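PDB 3KL7: putative metal-dependent hydrolase from Parabacteroides distasonis ATCC 8503, which probably acts as a metal-dependent hydrolase of the metallo-beta-lactamase superfamily, with two zinc ions bound side by side at its active site. Local coordinates for residues Thr72-Asp77 with His143-Tyr148; Glu125-Tyr130 with Arg156-Gly161. All blocks are in the same frame, centred on the assembly; numbering follows the deposited sequence.

Interaction 1: residues Thr72-Asp77 with His143-Tyr148; sequences THEHGD and HRDNGY. With ZN (zinc ion), chain C; ZN (zinc ion), chain D.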
loop_
_atom_site.group_PDB
_atom_site.type_symbol
_atom_site.label_atom_id
_atom_site.label_comp_id
_atom_site.label_asym_id
_atom_site.label_seq_id
_atom_site.Cartn_x
_atom_site.Cartn_y
_atom_site.Cartn_z
ATOM N N THR A 72 -3.618 -1.312 6.326
ATOM C CA THR A 72 -4.658 -1.633 5.306
ATOM C C THR A 72 -5.728 -2.609 5.850
ATOM O O THR A 72 -6.935 -2.418 5.616
ATOM C CB THR A 72 -4.036 -2.264 4.061
ATOM O OG1 THR A 72 -3.305 -3.437 4.437
ATOM C CG2 THR A 72 -3.105 -1.276 3.352
ATOM N N HIS A 73 -5.294 -3.656 6.554
ATOM C CA HIS A 73 -6.236 -4.612 7.156
ATOM C C HIS A 73 -5.565 -5.476 8.195
ATOM O O HIS A 73 -4.355 -5.378 8.401
ATOM C CB HIS A 73 -6.941 -5.473 6.073
ATOM C CG HIS A 73 -6.026 -6.394 5.322
ATOM N ND1 HIS A 73 -5.003 -5.936 4.519
ATOM C CD2 HIS A 73 -6.003 -7.744 5.229
ATOM C CE1 HIS A 73 -4.378 -6.969 3.979
ATOM N NE2 HIS A 73 -4.964 -8.078 4.396
ATOM N N GLU A 74 -6.365 -6.345 8.832
ATOM C CA GLU A 74 -6.031 -6.957 10.124
ATOM C C GLU A 74 -5.191 -8.241 10.080
ATOM O O GLU A 74 -4.726 -8.697 11.108
ATOM C CB GLU A 74 -7.333 -7.261 10.874
ATOM C CG GLU A 74 -8.061 -8.494 10.365
ATOM C CD GLU A 74 -9.528 -8.479 10.684
ATOM O OE1 GLU A 74 -10.300 -7.822 9.941
ATOM O OE2 GLU A 74 -9.921 -9.138 11.670
ATOM N N HIS A 75 -5.015 -8.821 8.896
ATOM C CA HIS A 75 -4.232 -10.060 8.758
ATOM C C HIS A 75 -2.795 -9.890 9.281
ATOM O O HIS A 75 -2.211 -8.811 9.190
ATOM C CB HIS A 75 -4.215 -10.533 7.285
ATOM C CG HIS A 75 -5.529 -11.081 6.805
ATOM N ND1 HIS A 75 -5.879 -11.113 5.479
ATOM C CD2 HIS A 75 -6.579 -11.603 7.480
ATOM C CE1 HIS A 75 -7.081 -11.642 5.353
ATOM N NE2 HIS A 75 -7.532 -11.938 6.552
ATOM N N GLY A 76 -2.237 -10.978 9.816
ATOM C CA GLY A 76 -0.917 -10.954 10.520
ATOM C C GLY A 76 0.302 -10.556 9.684
ATOM O O GLY A 76 1.303 -10.107 10.224
ATOM N N ASP A 77 0.214 -10.724 8.364
ATOM C CA ASP A 77 1.280 -10.275 7.464
ATOM C C ASP A 77 1.097 -8.769 7.064
ATOM O O ASP A 77 1.702 -8.281 6.092
ATOM C CB ASP A 77 1.362 -11.177 6.212
ATOM C CG ASP A 77 0.071 -11.177 5.387
ATOM O OD1 ASP A 77 -1.016 -11.327 5.966
ATOM O OD2 ASP A 77 0.162 -11.045 4.165
ATOM N N HIS A 143 -15.840 -4.211 1.829
ATOM C CA HIS A 143 -16.057 -3.137 2.863
ATOM C C HIS A 143 -15.103 -3.224 4.062
ATOM O O HIS A 143 -14.718 -2.192 4.631
ATOM C CB HIS A 143 -17.533 -3.085 3.365
ATOM C CG HIS A 143 -18.550 -2.976 2.267
ATOM N ND1 HIS A 143 -18.509 -1.986 1.308
ATOM C CD2 HIS A 143 -19.646 -3.727 1.985
ATOM C CE1 HIS A 143 -19.530 -2.136 0.477
ATOM N NE2 HIS A 143 -20.236 -3.185 0.866
ATOM N N ARG A 144 -14.721 -4.445 4.441
ATOM C CA ARG A 144 -13.930 -4.663 5.659
ATOM C C ARG A 144 -12.559 -3.974 5.649
ATOM O O ARG A 144 -12.122 -3.453 6.668
ATOM C CB ARG A 144 -13.751 -6.155 5.912
ATOM C CG ARG A 144 -13.268 -6.481 7.301
ATOM C CD ARG A 144 -12.830 -7.909 7.397
ATOM N NE ARG A 144 -11.628 -8.142 6.608
ATOM C CZ ARG A 144 -11.090 -9.341 6.393
ATOM N NH1 ARG A 144 -11.652 -10.437 6.918
ATOM N NH2 ARG A 144 -9.991 -9.448 5.661
ATOM N N ASP A 145 -11.902 -3.960 4.488
ATOM C CA ASP A 145 -10.505 -3.532 4.386
ATOM C C ASP A 145 -10.314 -2.304 3.456
ATOM O O ASP A 145 -11.188 -1.958 2.655
ATOM C CB ASP A 145 -9.644 -4.701 3.862
ATOM C CG ASP A 145 -9.814 -6.003 4.696
ATOM O OD1 ASP A 145 -10.211 -5.917 5.888
ATOM O OD2 ASP A 145 -9.526 -7.109 4.154
ATOM N N ASN A 146 -9.147 -1.674 3.568
ATOM C CA ASN A 146 -8.838 -0.451 2.813
ATOM C C ASN A 146 -7.658 -0.603 1.932
ATOM O O ASN A 146 -6.669 -1.240 2.293
ATOM C CB ASN A 146 -8.502 0.708 3.777
ATOM C CG ASN A 146 -9.683 1.182 4.571
ATOM O OD1 ASN A 146 -10.847 1.078 4.134
ATOM N ND2 ASN A 146 -9.406 1.714 5.749
ATOM N N GLY A 147 -7.743 -0.007 0.766
ATOM C CA GLY A 147 -6.551 0.473 0.075
ATOM C C GLY A 147 -6.472 1.966 0.418
ATOM O O GLY A 147 -7.442 2.510 0.949
ATOM N N TYR A 148 -5.325 2.615 0.127
ATOM C CA TYR A 148 -5.132 4.069 0.390
ATOM C C TYR A 148 -4.521 4.784 -0.793
ATOM O O TYR A 148 -3.669 4.254 -1.453
ATOM C CB TYR A 148 -4.214 4.293 1.603
ATOM C CG TYR A 148 -4.750 3.704 2.841
ATOM C CD1 TYR A 148 -5.888 4.231 3.442
ATOM C CD2 TYR A 148 -4.153 2.592 3.420
ATOM C CE1 TYR A 148 -6.403 3.675 4.587
ATOM C CE2 TYR A 148 -4.660 2.034 4.550
ATOM C CZ TYR A 148 -5.795 2.576 5.139
ATOM O OH TYR A 148 -6.317 2.007 6.283
HETATM ZN ZN ZN C . -4.741 -10.229 3.634
HETATM ZN ZN ZN D . -1.701 -10.139 2.845
HETATM O O HOH W 1 -10.041 -12.916 6.806
HETATM O O HOH W 2 -2.931 -10.820 4.366
#

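Interaction 2: residues Glu125-Tyr130 with Arg156-Gly161; sequences EAVPAY and RVYIAG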
loop_
_atom_site.group_PDB
_atom_site.type_symbol
_atom_site.label_atom_id
_atom_site.label_comp_id
_atom_site.label_asym_id
_atom_site.label_seq_id
_atom_site.Cartn_x
_atom_site.Cartn_y
_atom_site.Cartn_z
ATOM N N GLU A 125 -6.909 9.043 1.100
ATOM C CA GLU A 125 -8.223 8.570 0.716
ATOM C C GLU A 125 -8.254 7.064 0.882
ATOM O O GLU A 125 -7.353 6.377 0.446
ATOM C CB GLU A 125 -8.538 8.980 -0.746
ATOM C CG GLU A 125 -8.374 10.486 -0.986
ATOM C CD GLU A 125 -8.326 10.860 -2.448
ATOM O OE1 GLU A 125 -9.409 10.950 -3.075
ATOM O OE2 GLU A 125 -7.193 11.091 -2.967
ATOM N N ALA A 126 -9.286 6.559 1.542
ATOM C CA ALA A 126 -9.465 5.130 1.690
ATOM C C ALA A 126 -10.384 4.602 0.584
ATOM O O ALA A 126 -11.498 5.122 0.353
ATOM C CB ALA A 126 -10.043 4.778 3.099
ATOM N N VAL A 127 -9.916 3.575 -0.095
ATOM C CA VAL A 127 -10.633 3.005 -1.200
ATOM C C VAL A 127 -10.820 1.497 -0.929
ATOM O O VAL A 127 -10.166 0.944 -0.055
ATOM C CB VAL A 127 -9.877 3.249 -2.535
ATOM C CG1 VAL A 127 -9.922 4.765 -2.916
ATOM C CG2 VAL A 127 -8.428 2.752 -2.436
ATOM N N PRO A 128 -11.732 0.846 -1.664
ATOM C CA PRO A 128 -11.990 -0.553 -1.398
ATOM C C PRO A 128 -10.821 -1.471 -1.755
ATOM O O PRO A 128 -9.995 -1.143 -2.610
ATOM C CB PRO A 128 -13.222 -0.866 -2.280
ATOM C CG PRO A 128 -13.776 0.445 -2.662
ATOM C CD PRO A 128 -12.629 1.380 -2.698
ATOM N N ALA A 129 -10.765 -2.605 -1.084
ATOM C CA ALA A 129 -9.802 -3.622 -1.369
ATOM C C ALA A 129 -10.434 -4.973 -0.908
ATOM O O ALA A 129 -10.549 -5.225 0.310
ATOM C CB ALA A 129 -8.492 -3.335 -0.627
ATOM N N TYR A 130 -10.862 -5.810 -1.888
ATOM C CA TYR A 130 -11.571 -7.090 -1.590
ATOM C C TYR A 130 -11.474 -8.111 -2.731
ATOM O O TYR A 130 -11.082 -7.781 -3.870
ATOM C CB TYR A 130 -13.049 -6.832 -1.292
ATOM C CG TYR A 130 -13.800 -6.185 -2.443
ATOM C CD1 TYR A 130 -13.761 -4.803 -2.635
ATOM C CD2 TYR A 130 -14.549 -6.955 -3.340
ATOM C CE1 TYR A 130 -14.440 -4.201 -3.685
ATOM C CE2 TYR A 130 -15.228 -6.369 -4.390
ATOM C CZ TYR A 130 -15.170 -4.978 -4.564
ATOM O OH TYR A 130 -15.850 -4.377 -5.615
ATOM N N ARG A 156 0.472 11.341 -6.395
ATOM C CA ARG A 156 -0.515 10.382 -5.854
ATOM C C ARG A 156 -0.006 8.952 -5.876
ATOM O O ARG A 156 0.326 8.423 -6.912
ATOM C CB ARG A 156 -1.855 10.498 -6.614
ATOM C CG ARG A 156 -2.574 11.851 -6.341
ATOM C CD ARG A 156 -3.674 12.210 -7.357
ATOM N NE ARG A 156 -4.750 11.213 -7.487
ATOM C CZ ARG A 156 -5.666 10.942 -6.547
ATOM N NH1 ARG A 156 -5.639 11.546 -5.377
ATOM N NH2 ARG A 156 -6.600 10.048 -6.782
ATOM N N VAL A 157 0.052 8.346 -4.707
ATOM C CA VAL A 157 0.580 6.985 -4.544
ATOM C C VAL A 157 -0.561 6.117 -4.071
ATOM O O VAL A 157 -1.130 6.367 -3.011
ATOM C CB VAL A 157 1.710 6.946 -3.489
ATOM C CG1 VAL A 157 2.271 5.525 -3.328
ATOM C CG2 VAL A 157 2.810 7.934 -3.853
ATOM N N TYR A 158 -0.915 5.116 -4.870
ATOM C CA TYR A 158 -2.008 4.183 -4.532
ATOM C C TYR A 158 -1.420 2.911 -3.958
ATOM O O TYR A 158 -0.672 2.213 -4.632
ATOM C CB TYR A 158 -2.838 3.880 -5.780
ATOM C CG TYR A 158 -3.848 2.750 -5.632
ATOM C CD1 TYR A 158 -4.614 2.621 -4.496
ATOM C CD2 TYR A 158 -4.045 1.842 -6.655
ATOM C CE1 TYR A 158 -5.557 1.586 -4.367
ATOM C CE2 TYR A 158 -4.980 0.793 -6.532
ATOM C CZ TYR A 158 -5.726 0.677 -5.384
ATOM O OH TYR A 158 -6.650 -0.353 -5.261
ATOM N N ILE A 159 -1.716 2.639 -2.696
ATOM C CA ILE A 159 -1.337 1.370 -2.072
ATOM C C ILE A 159 -2.616 0.501 -1.935
ATOM O O ILE A 159 -3.479 0.781 -1.121
ATOM C CB ILE A 159 -0.672 1.601 -0.691
ATOM C CG1 ILE A 159 0.629 2.460 -0.873
ATOM C CG2 ILE A 159 -0.373 0.227 0.011
ATOM C CD1 ILE A 159 1.107 3.102 0.359
ATOM N N ALA A 160 -2.727 -0.540 -2.764
ATOM C CA ALA A 160 -3.988 -1.279 -2.873
ATOM C C ALA A 160 -4.301 -2.127 -1.648
ATOM O O ALA A 160 -5.446 -2.396 -1.371
ATOM C CB ALA A 160 -4.004 -2.138 -4.131
ATOM N N GLY A 161 -3.292 -2.527 -0.906
ATOM C CA GLY A 161 -3.515 -3.535 0.144
ATOM C C GLY A 161 -3.814 -4.891 -0.512
ATOM O O GLY A 161 -3.261 -5.193 -1.576
HETATM O O HOH W 3 -7.328 -1.358 -2.821
HETATM O O HOH W 4 -9.652 0.389 -5.041
#

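Interaction 1: residues Thr72-Asp77 with His143-Tyr148
His-73 and Asp-145 meet at the zinc site. The loop 72-77 carries most of the HxHxDH motif of the metallo-beta-lactamase superfamily, which His-78 completes. His-73 CB packs on the carboxylate, 3.2 Å from Asp-145 CG. With chi1 66°, His-73 CG lies between the backbone N and the carbonyl carbon, near Asp-145 OD2, and His-73 CD2 lies 3.7 Å from Asp-145 OD2. On the other flank, His-73 ND1 donates to Thr-72 OG1, which also bonds Asp-52. At the tip, with CE1 beside the metal, His-73 NE2 binds one zinc ion at 2.3 Å. The bonds at ND1 and NE2 together fix the ring's rotation. His-75 ND1 binds the same ion. Asp-77 OD2 binds the second zinc ion, and water 2 bridges the two metals. Side-on, Arg-144 NE donates to Asp-145 OD1 at 2.7 Å and Arg-144 NH2 to Asp-145 OD2 at 2.8 Å. Glu-74 OE1, bonded mainly to Asn-99, lies over one guanidinium face. Its salt bridge to Arg-144 is long and by charge alone: no N-H of Arg-144 points at it. Backbone Asn-146 N donates to Thr-72 O at 3.1 Å, nearly straight (168°). Water 1 accepts from both His-75 NE2 (2.7 Å) and Arg-144 NH1.

Interaction 2: residues Glu125-Tyr130 with Arg156-Gly161
Glu-125 to Pro-128 and Arg-156 to Ile-159 are strand segments running in roughly the same direction, 40° apart, with axes 9.1 Å from each other at closest approach. Strand 146-152 lies between them in the sheet. The contact is therefore made mainly by side chains that reach past the middle strand and by waters held on backbone carbonyls. At one end, Arg-156 NH1 donates to Glu-125 OE2 at 2.9 Å, with an N-H...O angle of 161°. The oxygen lies at the guanidinium edge and in its plane, and it uses its syn lone pair. This is a salt bridge through one nitrogen. Arg-156 NH2 bonds the backbone oxygen of Lys-173, so the guanidinium is held from a second direction. Arg-156 and Val-127 both also touch Ile-149 of the middle strand. Further along, Val-127 CG2 packs against the Tyr-158 ring, 3.7 Å from CE1. With CG anti to the backbone N (chi1 170°), the Tyr-158 side chain brings its hydroxyl near Pro-128 O. Two waters link the groups there. Water 3 donates to Pro-128 O at 2.7 Å and to Ala-160 O at 2.6 Å. It also bonds Tyr-158 OH at 2.7 Å. Water 4 makes a second link between Pro-128 O and Tyr-158 OH. The two carbonyls and the hydroxyl are thus tied together without touching directly. Next along the chain, Ala-129 CB packs on Ala-160 O at 3.3 Å. Gly-161 follows with a positive phi and turns the chain to Asp-162, which binds both zinc ions. The arrangement belongs to one of the two mixed beta-sheets of the metallo-beta-lactamase fold, at the strand ends that lead into its metal site.

Overall arrangement
Interactions 1 and 2 are joined through strand 146-152, and their centres are 10 Å apart. The first residues of this strand end segment 143-148 of interaction 1, and it is the middle strand that interaction 2 spans. Gly-147 N lies 2.7 Å from Val-127 O, and Tyr-148 O lies 2.8 Å from Ile-159 N. Both are probable backbone hydrogen bonds, one to each flanking strand. Interaction 1 contains zinc ligands itself. Interaction 2 is further out, with the Ala-129 side chain about 9 Å from a zinc ion and about 6 Å from the Asp-162 side chain, between nearest atoms. His-140 and Asp-162 complete the protein ligands of the first zinc, and His-78, Asp-162 and His-209 those of the second.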